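Local coordinates for protein SUMO-1 cysteine protease S273R (African swine fever virus pig/Kenya/KEN-50/1950, PDB 6LJ9) that is a viral cysteine endopeptidase that probably matures the pp220 and pp62 polyproteins into core-shell proteins and cleaves host gasdermin D, at residues Phe76-Pro81 with Asp94-Arg99; Ser9-Cys14 with Arg266-Arg271; Trp100-Thr105 with Gln139-Lys144; Glu5-Ser10 with Ser236-Arg241. All blocks are in the same frame, centred on the assembly; numbering follows the deposited sequence.

Contact 1 (Phe76-Pro81 with Asp94-Arg99); sequences FKAPGP and DETLQR
Arg99 of helix 90-103 reaches the chain at Phe76-Ala78, where the short strand 78-79 pairs in parallel with strand 270-271 near the C-terminus; the contact thus lays a helix against a two-stranded parallel sheet. The polar part centres on the guanidinium. Its NE donates to Phe76 O over 2.8 Å, arriving in the carbonyl plane on a lone pair at an N-H...O angle of 155°, while NH2 adds a weak second bond to the same oxygen and another weak one to Leu72 O. Across the group, NH1 turns back to Glu95 O, one turn earlier in its own helix, at 3.0 Å. With bonds at both ends, the guanidinium has little freedom to rotate. One of its faces lies against the peptide that joins Lys77 to Ala78, and Ala78 N sits 3.4 Å above the plane; that N-H makes no bond to the arginine. It donates instead to a water, which in turn donates to Thr96 OG1 and so bridges strand and helix; the threonine oxygen is also bonded to Asn92 O.

The apolar part is small. Ala78 points its methyl at the helix and fits between Arg99 and Glu95, with CB 3.8 Å from Glu95 CB. Beside it the ring of Pro79 crosses the Glu95 side chain at about a right angle. Glu95 CG lies anti to the carbonyl carbon (chi1 -62°) and the chain runs on extended, which brings the carboxylate to the CD edge of the proline ring, OE1 lying 3.8 Å from Pro79 CD.

Contact 2 (Ser9-Cys14 with Arg266-Arg271); sequences SSPSEC and RTHLFR
Pro11 and His268 bring their backbones to 4.4 Å between CA atoms, and Glu13 and Arg271 come almost as close, where the irregular N-terminal segment 9-14 runs along the last turn of helix 259-269 and into strand 270-271. Two CA-H...O contacts link the chains here, from His268 CA to Ser10 O at 3.5 Å and from Pro11 CA to Thr267 O at 3.4 Å.

Among the side chains, the imidazole of His268 does most of the touching. At its edge, in the ring plane, ND1 and Ser9 OG share a hydrogen bond of 2.8 Å, in which either could be the donor. One face is roofed by the peptide between Ser10 and Pro11, Ser10 C standing 3.7 Å above the ring centre. The proline ring lies side by side with the imidazole and points the same way, its CD 3.7 Å from His268 NE2. Pro11 CB also rests on Thr267 OG1, a hydroxyl bonded to Lys264 O. Further along, Glu13 holds CG between its backbone N and carbonyl carbon (chi1 70°), and OE1 meets the aliphatic start of Arg271, 3.6 Å from CB. That oxygen accepts from Ser49 OG and Ile272 N, whereas the arginine chain leads its guanidinium away, leaving 6.2 Å between Glu13 OE1 and Arg271 NE. Ser12 OG accepts from Cys14 N in an ST turn that ends at Cys14, the cysteine bonded to Cys24.

One side-chain hydrogen bond, backbone CH...O contacts and packing, with no ion pair between the two segments, thus hold the N-terminal segment to the C-terminal end of the Ulp1-type catalytic domain.

Contact 3 (Trp100-Thr105 with Gln139-Lys144); sequences WAIKYT and QYVEGK
Val141 sets CG1 anti to its backbone N (chi1 179°) and CG2 anti to its carbonyl carbon, a fork that meets two consecutive helix residues, Ala101 and Ile102. Helix 90-103 here packs near its C-terminal end against one face of a beta hairpin, in which strands 139-141 and 144-146 are joined by a tight turn. The turn is closed by paired backbone bonds between Val141 and Lys144, each 3.0 Å from N to O.

The packing is apolar. Val141 CG2 rests on the methyl of Ala101 at 3.7 Å, and CG1 touches Ile102 CG1 at 3.5 Å, the two branched chains slanting across each other. Ala101 CB also lies 3.9 Å from Gln139 NE2. This amide is held elsewhere: NE2 donates to Asn109 OD1 and Phe107 O, tying the hairpin to strand 107-109 at the margin of the mixed sheet, and Ala101 touches Asn109 as well. At the turn, Glu142 is exposed and poorly ordered. Its side chain crosses that of Ile102 at about a right angle and contributes a methylene rather than its carboxylate, CG lying 3.6 Å from Ile102 CD1.

Contact 4 (Glu5-Ser10 with Ser236-Arg241); sequences EKITSS and SLFYIR
Arg241 NH2 gives Thr8 OG1 a nearly straight hydrogen bond, 3.0 Å long with an N-H...O angle of 175°, the hydroxyl lying in the guanidinium plane. Glu16 OE1 takes a salt bridge from the same nitrogen, so one terminal amino group holds two points of the N-terminal region. The methylene of Ser9 lies over one face, CB 3.5 Å above the plane and toward the rim, while the aromatic ring of Trp100 makes a cation-pi contact with this arginine. Arg241 leaves its helix with CG anti to the backbone N, and a bend at chi2 (55°) then turns the guanidinium toward Thr8, whose side chain it meets at about a right angle.

One turn earlier on helix 232-244, which begins at Cys232, the probable nucleophile, Phe238 meets Ile7. The isoleucine CD1 approaches the ring obliquely, 3.6 Å from Phe238 CE1. It lies also 4.2 Å from Arg241 CG, so the methyl touches both helix residues. Phe265 of helix 259-269 extends this apolar patch, packing on Ile7 and edge-to-face against Phe238.

The N-terminal segment is thus joined to a helix of the Ulp1-type catalytic domain by an apolar contact of Ile7 and Phe238 beside a buried arginine. The Glu16 carboxylate probably offsets the charge of Arg241, the Trp100 indole probably stabilises it further, and the Thr8 hydroxyl takes up one N-H.

How the contacts relate
Contacts 2 and 4 share Ser9 and Ser10 and carry the N-terminal segment past helices 259-269 and 232-244, their centres 11 Å apart. Contacts 1 and 3 follow helix 90-103 in series, also 11 Å apart. Lys77 ties contact 1 to contact 2, NZ lying 2.7 Å from His268 O and 2.8 Å from Ser12 O, probably as hydrogen bonds; strands 78-79 and 270-271 pair as well. Leu237 packs on Leu97 and Leu269, joining contact 4 to contacts 1 and 2. Of the four, contact 4 comes nearest the catalytic centre, the side chain of Phe238 being about 11 Å from that of Cys232, the probable nucleophile; contacts 1 to 3 lie away from it.

Contact 1 (Phe76-Pro81 with Asp94-Arg99)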
loop_
_atom_site.group_PDB
_atom_site.type_symbol
_atom_site.label_atom_id
_atom_site.label_comp_id
_atom_site.label_asym_id
_atom_site.label_seq_id
_atom_site.Cartn_x
_atom_site.Cartn_y
_atom_site.Cartn_z
ATOM N N PHE B 76 10.280 17.929 4.246
ATOM C CA PHE B 76 9.527 18.429 5.384
ATOM C C PHE B 76 8.035 18.354 5.090
ATOM O O PHE B 76 7.610 18.261 3.935
ATOM C CB PHE B 76 9.910 19.876 5.724
ATOM C CG PHE B 76 11.264 20.015 6.358
ATOM C CD1 PHE B 76 12.405 20.088 5.576
ATOM C CD2 PHE B 76 11.394 20.088 7.735
ATOM C CE1 PHE B 76 13.652 20.222 6.155
ATOM C CE2 PHE B 76 12.638 20.223 8.321
ATOM C CZ PHE B 76 13.770 20.289 7.530
ATOM N N LYS B 77 7.241 18.392 6.156
ATOM C CA LYS B 77 5.801 18.474 5.995
ATOM C C LYS B 77 5.407 19.876 5.532
ATOM O O LYS B 77 6.203 20.819 5.559
ATOM C CB LYS B 77 5.092 18.111 7.299
ATOM C CG LYS B 77 5.218 16.643 7.680
ATOM C CD LYS B 77 4.549 16.349 9.012
ATOM C CE LYS B 77 4.567 14.859 9.320
ATOM N NZ LYS B 77 4.057 14.560 10.688
ATOM N N ALA B 78 4.158 20.003 5.094
ATOM C CA ALA B 78 3.684 21.270 4.566
ATOM C C ALA B 78 3.623 22.325 5.670
ATOM O O ALA B 78 3.393 22.002 6.838
ATOM C CB ALA B 78 2.305 21.102 3.935
ATOM N N PRO B 79 3.839 23.593 5.328
ATOM C CA PRO B 79 3.682 24.655 6.326
ATOM C C PRO B 79 2.215 24.915 6.620
ATOM O O PRO B 79 1.350 24.786 5.751
ATOM C CB PRO B 79 4.340 25.866 5.659
ATOM C CG PRO B 79 4.158 25.614 4.198
ATOM C CD PRO B 79 4.276 24.120 4.024
ATOM N N GLY B 80 1.938 25.284 7.868
ATOM C CA GLY B 80 0.584 25.552 8.289
ATOM C C GLY B 80 0.458 25.801 9.778
ATOM O O GLY B 80 1.426 25.697 10.538
ATOM N N PRO B 81 -0.756 26.139 10.224
ATOM C CA PRO B 81 -0.980 26.395 11.654
ATOM C C PRO B 81 -0.780 25.150 12.504
ATOM O O PRO B 81 -1.741 24.445 12.827
ATOM C CB PRO B 81 -2.435 26.881 11.698
ATOM C CG PRO B 81 -3.064 26.309 10.469
ATOM C CD PRO B 81 -1.987 26.286 9.428
ATOM N N ASP B 94 -4.081 21.080 0.163
ATOM C CA ASP B 94 -3.572 20.534 -1.091
ATOM C C ASP B 94 -2.157 19.998 -0.919
ATOM O O ASP B 94 -1.840 18.888 -1.363
ATOM C CB ASP B 94 -3.609 21.604 -2.182
ATOM C CG ASP B 94 -3.376 21.033 -3.567
ATOM O OD1 ASP B 94 -4.139 20.134 -3.976
ATOM O OD2 ASP B 94 -2.434 21.489 -4.250
ATOM N N GLU B 95 -1.293 20.775 -0.266
ATOM C CA GLU B 95 0.091 20.365 -0.073
ATOM C C GLU B 95 0.227 19.222 0.926
ATOM O O GLU B 95 1.239 18.515 0.903
ATOM C CB GLU B 95 0.923 21.567 0.372
ATOM C CG GLU B 95 0.952 22.689 -0.655
ATOM C CD GLU B 95 1.461 23.995 -0.082
ATOM O OE1 GLU B 95 1.982 23.983 1.052
ATOM O OE2 GLU B 95 1.337 25.034 -0.764
ATOM N N THR B 96 -0.766 19.023 1.795
ATOM C CA THR B 96 -0.735 17.884 2.707
ATOM C C THR B 96 -1.130 16.597 1.991
ATOM O O THR B 96 -0.464 15.565 2.142
ATOM C CB THR B 96 -1.657 18.139 3.904
ATOM O OG1 THR B 96 -1.141 19.223 4.685
ATOM C CG2 THR B 96 -1.761 16.895 4.778
ATOM N N LEU B 97 -2.208 16.642 1.204
ATOM C CA LEU B 97 -2.649 15.454 0.479
ATOM C C LEU B 97 -1.656 15.058 -0.606
ATOM O O LEU B 97 -1.530 13.870 -0.924
ATOM C CB LEU B 97 -4.034 15.687 -0.124
ATOM C CG LEU B 97 -5.163 15.947 0.877
ATOM C CD1 LEU B 97 -6.493 16.074 0.154
ATOM C CD2 LEU B 97 -5.218 14.843 1.921
ATOM N N GLN B 98 -0.947 16.033 -1.183
ATOM C CA GLN B 98 0.108 15.710 -2.137
ATOM C C GLN B 98 1.252 14.951 -1.477
ATOM O O GLN B 98 1.893 14.117 -2.125
ATOM C CB GLN B 98 0.629 16.986 -2.798
ATOM C CG GLN B 98 -0.306 17.577 -3.841
ATOM C CD GLN B 98 0.182 18.913 -4.366
ATOM O OE1 GLN B 98 0.722 19.727 -3.618
ATOM N NE2 GLN B 98 -0.001 19.143 -5.661
ATOM N N ARG B 99 1.525 15.219 -0.197
ATOM C CA ARG B 99 2.588 14.500 0.497
ATOM C C ARG B 99 2.148 13.097 0.897
ATOM O O ARG B 99 2.956 12.160 0.879
ATOM C CB ARG B 99 3.042 15.285 1.729
ATOM C CG ARG B 99 3.978 16.442 1.417
ATOM C CD ARG B 99 4.202 17.327 2.633
ATOM N NE ARG B 99 5.281 18.285 2.410
ATOM C CZ ARG B 99 5.143 19.426 1.742
ATOM N NH1 ARG B 99 3.967 19.757 1.225
ATOM N NH2 ARG B 99 6.182 20.234 1.586
HETATM O O HOH W 1 1.645 18.304 5.543
#

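Contact 2 (Ser9-Cys14 with Arg266-Arg271)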
loop_
_atom_site.group_PDB
_atom_site.type_symbol
_atom_site.label_atom_id
_atom_site.label_comp_id
_atom_site.label_asym_id
_atom_site.label_seq_id
_atom_site.Cartn_x
_atom_site.Cartn_y
_atom_site.Cartn_z
ATOM N N SER B 9 0.887 8.367 11.802
ATOM C CA SER B 9 1.621 9.623 11.784
ATOM C C SER B 9 2.224 9.922 13.154
ATOM O O SER B 9 1.976 9.228 14.142
ATOM C CB SER B 9 0.717 10.769 11.340
ATOM O OG SER B 9 -0.418 10.871 12.178
ATOM N N SER B 10 3.021 10.983 13.204
ATOM C CA SER B 10 3.749 11.356 14.406
ATOM C C SER B 10 3.929 12.863 14.406
ATOM O O SER B 10 3.779 13.513 13.363
ATOM C CB SER B 10 5.109 10.645 14.476
ATOM O OG SER B 10 6.032 11.215 13.563
ATOM N N PRO B 11 4.236 13.459 15.563
ATOM C CA PRO B 11 4.464 14.911 15.613
ATOM C C PRO B 11 5.744 15.373 14.931
ATOM O O PRO B 11 6.026 16.576 14.945
ATOM C CB PRO B 11 4.519 15.207 17.123
ATOM C CG PRO B 11 3.838 14.044 17.768
ATOM C CD PRO B 11 4.169 12.870 16.911
ATOM N N SER B 12 6.530 14.472 14.345
ATOM C CA SER B 12 7.752 14.881 13.665
ATOM C C SER B 12 7.425 15.764 12.467
ATOM O O SER B 12 6.411 15.573 11.792
ATOM C CB SER B 12 8.545 13.653 13.214
ATOM O OG SER B 12 9.634 14.021 12.384
ATOM N N GLU B 13 8.288 16.746 12.209
ATOM C CA GLU B 13 8.100 17.648 11.083
ATOM C C GLU B 13 8.755 17.148 9.803
ATOM O O GLU B 13 8.608 17.790 8.758
ATOM C CB GLU B 13 8.630 19.047 11.420
ATOM C CG GLU B 13 10.143 19.141 11.522
ATOM C CD GLU B 13 10.633 20.576 11.543
ATOM O OE1 GLU B 13 9.789 21.494 11.458
ATOM O OE2 GLU B 13 11.861 20.787 11.639
ATOM N N CYS B 14 9.477 16.030 9.855
ATOM C CA CYS B 14 10.016 15.445 8.639
ATOM C C CYS B 14 8.888 14.875 7.786
ATOM O O CYS B 14 7.797 14.570 8.276
ATOM C CB CYS B 14 11.023 14.338 8.960
ATOM S SG CYS B 14 12.345 14.759 10.121
ATOM N N ARG B 266 -2.785 18.685 14.576
ATOM C CA ARG B 266 -2.086 19.730 13.837
ATOM C C ARG B 266 -0.577 19.524 13.872
ATOM O O ARG B 266 0.116 19.843 12.899
ATOM C CB ARG B 266 -2.443 21.106 14.401
ATOM C CG ARG B 266 -3.883 21.533 14.169
ATOM C CD ARG B 266 -4.177 22.848 14.876
ATOM N NE ARG B 266 -5.510 23.360 14.569
ATOM C CZ ARG B 266 -5.763 24.274 13.638
ATOM N NH1 ARG B 266 -4.771 24.782 12.919
ATOM N NH2 ARG B 266 -7.006 24.682 13.427
ATOM N N THR B 267 -0.052 18.993 14.981
ATOM C CA THR B 267 1.373 18.704 15.069
ATOM C C THR B 267 1.775 17.527 14.189
ATOM O O THR B 267 2.963 17.374 13.881
ATOM C CB THR B 267 1.771 18.430 16.521
ATOM O OG1 THR B 267 1.200 17.188 16.952
ATOM C CG2 THR B 267 1.278 19.549 17.428
ATOM N N HIS B 268 0.818 16.692 13.786
ATOM C CA HIS B 268 1.084 15.622 12.833
ATOM C C HIS B 268 1.010 16.089 11.386
ATOM O O HIS B 268 1.502 15.385 10.497
ATOM C CB HIS B 268 0.093 14.469 13.029
ATOM C CG HIS B 268 0.258 13.737 14.326
ATOM N ND1 HIS B 268 0.198 12.363 14.414
ATOM C CD2 HIS B 268 0.469 14.187 15.585
ATOM C CE1 HIS B 268 0.372 11.997 15.671
ATOM N NE2 HIS B 268 0.538 13.084 16.402
ATOM N N LEU B 269 0.414 17.253 11.132
ATOM C CA LEU B 269 0.164 17.717 9.773
ATOM C C LEU B 269 1.254 18.653 9.263
ATOM O O LEU B 269 1.759 18.473 8.150
ATOM C CB LEU B 269 -1.194 18.423 9.703
ATOM C CG LEU B 269 -2.453 17.560 9.788
ATOM C CD1 LEU B 269 -3.694 18.427 9.932
ATOM C CD2 LEU B 269 -2.560 16.671 8.562
ATOM N N PHE B 270 1.624 19.652 10.057
ATOM C CA PHE B 270 2.441 20.754 9.578
ATOM C C PHE B 270 3.800 20.769 10.260
ATOM O O PHE B 270 3.992 20.200 11.339
ATOM C CB PHE B 270 1.736 22.096 9.803
ATOM C CG PHE B 270 0.318 22.121 9.314
ATOM C CD1 PHE B 270 0.038 22.012 7.962
ATOM C CD2 PHE B 270 -0.734 22.252 10.204
ATOM C CE1 PHE B 270 -1.267 22.034 7.506
ATOM C CE2 PHE B 270 -2.041 22.275 9.756
ATOM C CZ PHE B 270 -2.308 22.166 8.404
ATOM N N ARG B 271 4.744 21.436 9.604
ATOM C CA ARG B 271 6.073 21.659 10.144
ATOM C C ARG B 271 6.089 22.932 10.985
ATOM O O ARG B 271 5.143 23.722 10.991
ATOM C CB ARG B 271 7.105 21.749 9.017
ATOM C CG ARG B 271 6.874 22.895 8.041
ATOM C CD ARG B 271 8.103 23.143 7.177
ATOM N NE ARG B 271 7.907 24.250 6.244
ATOM C CZ ARG B 271 7.661 24.101 4.946
ATOM N NH1 ARG B 271 7.584 22.886 4.418
ATOM N NH2 ARG B 271 7.496 25.166 4.175
#

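Contact 3 (Trp100-Thr105 with Gln139-Lys144)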
loop_
_atom_site.group_PDB
_atom_site.type_symbol
_atom_site.label_atom_id
_atom_site.label_comp_id
_atom_site.label_asym_id
_atom_site.label_seq_id
_atom_site.Cartn_x
_atom_site.Cartn_y
_atom_site.Cartn_z
ATOM N N TRP B 100 0.875 12.931 1.268
ATOM C CA TRP B 100 0.379 11.605 1.620
ATOM C C TRP B 100 0.353 10.679 0.412
ATOM O O TRP B 100 0.491 9.459 0.563
ATOM C CB TRP B 100 -1.014 11.710 2.239
ATOM C CG TRP B 100 -1.025 12.357 3.589
ATOM C CD1 TRP B 100 0.059 12.732 4.330
ATOM C CD2 TRP B 100 -2.179 12.704 4.363
ATOM N NE1 TRP B 100 -0.350 13.292 5.516
ATOM C CE2 TRP B 100 -1.719 13.287 5.560
ATOM C CE3 TRP B 100 -3.557 12.580 4.158
ATOM C CZ2 TRP B 100 -2.588 13.744 6.549
ATOM C CZ3 TRP B 100 -4.418 13.034 5.141
ATOM C CH2 TRP B 100 -3.930 13.609 6.321
ATOM N N ALA B 101 0.180 11.235 -0.789
ATOM C CA ALA B 101 0.202 10.425 -2.001
ATOM C C ALA B 101 1.581 9.840 -2.277
ATOM O O ALA B 101 1.686 8.861 -3.024
ATOM C CB ALA B 101 -0.266 11.254 -3.196
ATOM N N ILE B 102 2.635 10.418 -1.698
ATOM C CA ILE B 102 3.966 9.830 -1.810
ATOM C C ILE B 102 4.035 8.531 -1.016
ATOM O O ILE B 102 4.497 7.499 -1.516
ATOM C CB ILE B 102 5.037 10.829 -1.337
ATOM C CG1 ILE B 102 4.828 12.198 -1.983
ATOM C CG2 ILE B 102 6.430 10.302 -1.640
ATOM C CD1 ILE B 102 5.735 13.276 -1.430
ATOM N N LYS B 103 3.576 8.567 0.236
ATOM C CA LYS B 103 3.668 7.407 1.114
ATOM C C LYS B 103 2.626 6.352 0.759
ATOM O O LYS B 103 2.944 5.162 0.663
ATOM C CB LYS B 103 3.522 7.856 2.570
ATOM C CG LYS B 103 3.248 6.745 3.565
ATOM C CD LYS B 103 3.163 7.307 4.975
ATOM C CE LYS B 103 2.535 6.314 5.936
ATOM N NZ LYS B 103 3.286 5.031 5.985
ATOM N N TYR B 104 1.379 6.773 0.560
ATOM C CA TYR B 104 0.302 5.875 0.148
ATOM C C TYR B 104 0.232 5.904 -1.374
ATOM O O TYR B 104 -0.407 6.779 -1.964
ATOM C CB TYR B 104 -1.015 6.291 0.793
ATOM C CG TYR B 104 -0.970 6.297 2.305
ATOM C CD1 TYR B 104 -1.160 5.128 3.027
ATOM C CD2 TYR B 104 -0.733 7.472 3.010
ATOM C CE1 TYR B 104 -1.117 5.125 4.409
ATOM C CE2 TYR B 104 -0.690 7.479 4.393
ATOM C CZ TYR B 104 -0.882 6.303 5.087
ATOM O OH TYR B 104 -0.840 6.306 6.463
ATOM N N THR B 105 0.895 4.938 -2.013
ATOM C CA THR B 105 1.077 4.945 -3.459
ATOM C C THR B 105 -0.158 4.497 -4.232
ATOM O O THR B 105 -0.149 4.562 -5.466
ATOM C CB THR B 105 2.266 4.061 -3.842
ATOM O OG1 THR B 105 2.017 2.713 -3.423
ATOM C CG2 THR B 105 3.538 4.566 -3.173
ATOM N N GLN B 139 -2.780 12.687 -11.411
ATOM C CA GLN B 139 -2.677 13.262 -10.081
ATOM C C GLN B 139 -1.297 13.886 -9.930
ATOM O O GLN B 139 -0.390 13.646 -10.731
ATOM C CB GLN B 139 -2.917 12.211 -8.990
ATOM C CG GLN B 139 -1.825 11.167 -8.870
ATOM C CD GLN B 139 -2.148 10.124 -7.822
ATOM O OE1 GLN B 139 -2.375 8.958 -8.143
ATOM N NE2 GLN B 139 -2.177 10.539 -6.561
ATOM N N TYR B 140 -1.136 14.697 -8.891
ATOM C CA TYR B 140 0.089 15.465 -8.698
ATOM C C TYR B 140 0.729 15.056 -7.378
ATOM O O TYR B 140 0.295 15.477 -6.302
ATOM C CB TYR B 140 -0.201 16.960 -8.772
ATOM C CG TYR B 140 -0.571 17.382 -10.176
ATOM C CD1 TYR B 140 -1.888 17.331 -10.614
ATOM C CD2 TYR B 140 0.402 17.795 -11.075
ATOM C CE1 TYR B 140 -2.227 17.700 -11.901
ATOM C CE2 TYR B 140 0.074 18.167 -12.364
ATOM C CZ TYR B 140 -1.242 18.117 -12.773
ATOM O OH TYR B 140 -1.572 18.487 -14.057
ATOM N N VAL B 141 1.761 14.222 -7.483
ATOM C CA VAL B 141 2.544 13.746 -6.351
ATOM C C VAL B 141 3.869 14.493 -6.361
ATOM O O VAL B 141 4.544 14.551 -7.397
ATOM C CB VAL B 141 2.757 12.224 -6.425
ATOM C CG1 VAL B 141 3.594 11.747 -5.259
ATOM C CG2 VAL B 141 1.416 11.507 -6.459
ATOM N N GLU B 142 4.239 15.054 -5.212
ATOM C CA GLU B 142 5.332 16.032 -5.106
ATOM C C GLU B 142 4.941 17.188 -6.026
ATOM O O GLU B 142 3.819 17.705 -5.904
ATOM C CB GLU B 142 6.679 15.377 -5.401
ATOM C CG GLU B 142 6.884 14.028 -4.729
ATOM C CD GLU B 142 8.322 13.552 -4.796
ATOM O OE1 GLU B 142 9.231 14.407 -4.807
ATOM O OE2 GLU B 142 8.543 12.322 -4.840
ATOM N N GLY B 143 5.800 17.618 -6.944
ATOM C CA GLY B 143 5.414 18.615 -7.922
ATOM C C GLY B 143 5.385 18.028 -9.317
ATOM O O GLY B 143 5.688 18.714 -10.299
ATOM N N LYS B 144 5.007 16.755 -9.412
ATOM C CA LYS B 144 5.114 15.991 -10.645
ATOM C C LYS B 144 3.788 15.317 -10.969
ATOM O O LYS B 144 3.126 14.766 -10.083
ATOM C CB LYS B 144 6.223 14.939 -10.528
ATOM C CG LYS B 144 6.286 13.959 -11.680
ATOM C CD LYS B 144 7.420 12.970 -11.490
ATOM C CE LYS B 144 7.412 11.927 -12.587
ATOM N NZ LYS B 144 7.451 12.558 -13.932
#

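Contact 4 (Glu5-Ser10 with Ser236-Arg241)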
loop_
_atom_site.group_PDB
_atom_site.type_symbol
_atom_site.label_atom_id
_atom_site.label_comp_id
_atom_site.label_asym_id
_atom_site.label_seq_id
_atom_site.Cartn_x
_atom_site.Cartn_y
_atom_site.Cartn_z
ATOM N N GLU B 5 -3.320 7.633 18.448
ATOM C CA GLU B 5 -2.335 6.560 18.489
ATOM C C GLU B 5 -2.595 5.497 17.429
ATOM O O GLU B 5 -1.665 4.775 17.054
ATOM C CB GLU B 5 -2.319 5.904 19.871
ATOM C CG GLU B 5 -1.934 6.827 21.015
ATOM C CD GLU B 5 -1.876 6.100 22.345
ATOM O OE1 GLU B 5 -2.013 4.857 22.351
ATOM O OE2 GLU B 5 -1.693 6.768 23.383
ATOM N N LYS B 6 -3.833 5.387 16.943
ATOM C CA LYS B 6 -4.160 4.357 15.960
ATOM C C LYS B 6 -3.424 4.589 14.645
ATOM O O LYS B 6 -2.787 3.674 14.108
ATOM C CB LYS B 6 -5.669 4.312 15.722
ATOM C CG LYS B 6 -6.437 3.395 16.656
ATOM C CD LYS B 6 -7.883 3.261 16.201
ATOM C CE LYS B 6 -8.597 2.138 16.931
ATOM N NZ LYS B 6 -9.973 1.928 16.401
ATOM N N ILE B 7 -3.505 5.807 14.107
ATOM C CA ILE B 7 -2.940 6.111 12.797
ATOM C C ILE B 7 -1.418 6.102 12.875
ATOM O O ILE B 7 -0.839 6.044 13.965
ATOM C CB ILE B 7 -3.465 7.456 12.260
ATOM C CG1 ILE B 7 -2.943 8.620 13.105
ATOM C CG2 ILE B 7 -4.989 7.455 12.231
ATOM C CD1 ILE B 7 -3.466 9.972 12.664
ATOM N N THR B 8 -0.763 6.167 11.716
ATOM C CA THR B 8 0.670 5.928 11.608
ATOM C C THR B 8 1.502 7.207 11.592
ATOM O O THR B 8 2.719 7.135 11.389
ATOM C CB THR B 8 0.968 5.105 10.352
ATOM O OG1 THR B 8 0.565 5.838 9.189
ATOM C CG2 THR B 8 0.217 3.782 10.392
ATOM N N SER B 9 0.887 8.367 11.802
ATOM C CA SER B 9 1.621 9.623 11.784
ATOM C C SER B 9 2.224 9.922 13.154
ATOM O O SER B 9 1.976 9.228 14.142
ATOM C CB SER B 9 0.717 10.769 11.340
ATOM O OG SER B 9 -0.418 10.871 12.178
ATOM N N SER B 10 3.021 10.983 13.204
ATOM C CA SER B 10 3.749 11.356 14.406
ATOM C C SER B 10 3.929 12.863 14.406
ATOM O O SER B 10 3.779 13.513 13.363
ATOM C CB SER B 10 5.109 10.645 14.476
ATOM O OG SER B 10 6.032 11.215 13.563
ATOM N N SER B 236 -11.329 17.100 8.851
ATOM C CA SER B 236 -11.474 16.530 7.515
ATOM C C SER B 236 -10.212 15.790 7.088
ATOM O O SER B 236 -10.290 14.724 6.466
ATOM C CB SER B 236 -11.813 17.629 6.509
ATOM O OG SER B 236 -12.964 18.351 6.911
ATOM N N LEU B 237 -9.040 16.341 7.409
ATOM C CA LEU B 237 -7.792 15.675 7.052
ATOM C C LEU B 237 -7.584 14.409 7.873
ATOM O O LEU B 237 -7.056 13.413 7.365
ATOM C CB LEU B 237 -6.616 16.633 7.235
ATOM C CG LEU B 237 -6.420 17.698 6.156
ATOM C CD1 LEU B 237 -5.294 18.634 6.546
ATOM C CD2 LEU B 237 -6.133 17.047 4.814
ATOM N N PHE B 238 -7.990 14.427 9.145
ATOM C CA PHE B 238 -7.813 13.254 9.994
ATOM C C PHE B 238 -8.682 12.094 9.528
ATOM O O PHE B 238 -8.275 10.930 9.623
ATOM C CB PHE B 238 -8.125 13.600 11.450
ATOM C CG PHE B 238 -8.040 12.426 12.386
ATOM C CD1 PHE B 238 -6.819 12.022 12.899
ATOM C CD2 PHE B 238 -9.179 11.730 12.757
ATOM C CE1 PHE B 238 -6.734 10.943 13.761
ATOM C CE2 PHE B 238 -9.101 10.650 13.618
ATOM C CZ PHE B 238 -7.876 10.257 14.120
ATOM N N TYR B 239 -9.886 12.390 9.034
ATOM C CA TYR B 239 -10.755 11.335 8.523
ATOM C C TYR B 239 -10.097 10.608 7.359
ATOM O O TYR B 239 -10.084 9.373 7.309
ATOM C CB TYR B 239 -12.103 11.924 8.100
ATOM C CG TYR B 239 -13.096 10.895 7.604
ATOM C CD1 TYR B 239 -13.867 10.161 8.497
ATOM C CD2 TYR B 239 -13.271 10.664 6.246
ATOM C CE1 TYR B 239 -14.778 9.223 8.052
ATOM C CE2 TYR B 239 -14.181 9.726 5.790
ATOM C CZ TYR B 239 -14.932 9.010 6.698
ATOM O OH TYR B 239 -15.838 8.076 6.253
ATOM N N ILE B 240 -9.532 11.363 6.414
ATOM C CA ILE B 240 -8.866 10.751 5.268
ATOM C C ILE B 240 -7.673 9.921 5.725
ATOM O O ILE B 240 -7.463 8.795 5.258
ATOM C CB ILE B 240 -8.449 11.829 4.250
ATOM C CG1 ILE B 240 -9.685 12.510 3.656
ATOM C CG2 ILE B 240 -7.573 11.223 3.161
ATOM C CD1 ILE B 240 -9.367 13.589 2.640
ATOM N N ARG B 241 -6.879 10.458 6.654
ATOM C CA ARG B 241 -5.698 9.737 7.119
ATOM C C ARG B 241 -6.081 8.480 7.891
ATOM O O ARG B 241 -5.442 7.432 7.737
ATOM C CB ARG B 241 -4.827 10.651 7.980
ATOM C CG ARG B 241 -3.552 9.993 8.484
ATOM C CD ARG B 241 -2.739 9.424 7.333
ATOM N NE ARG B 241 -1.525 8.755 7.790
ATOM C CZ ARG B 241 -0.330 9.332 7.844
ATOM N NH1 ARG B 241 -0.183 10.595 7.468
ATOM N NH2 ARG B 241 0.721 8.646 8.273
#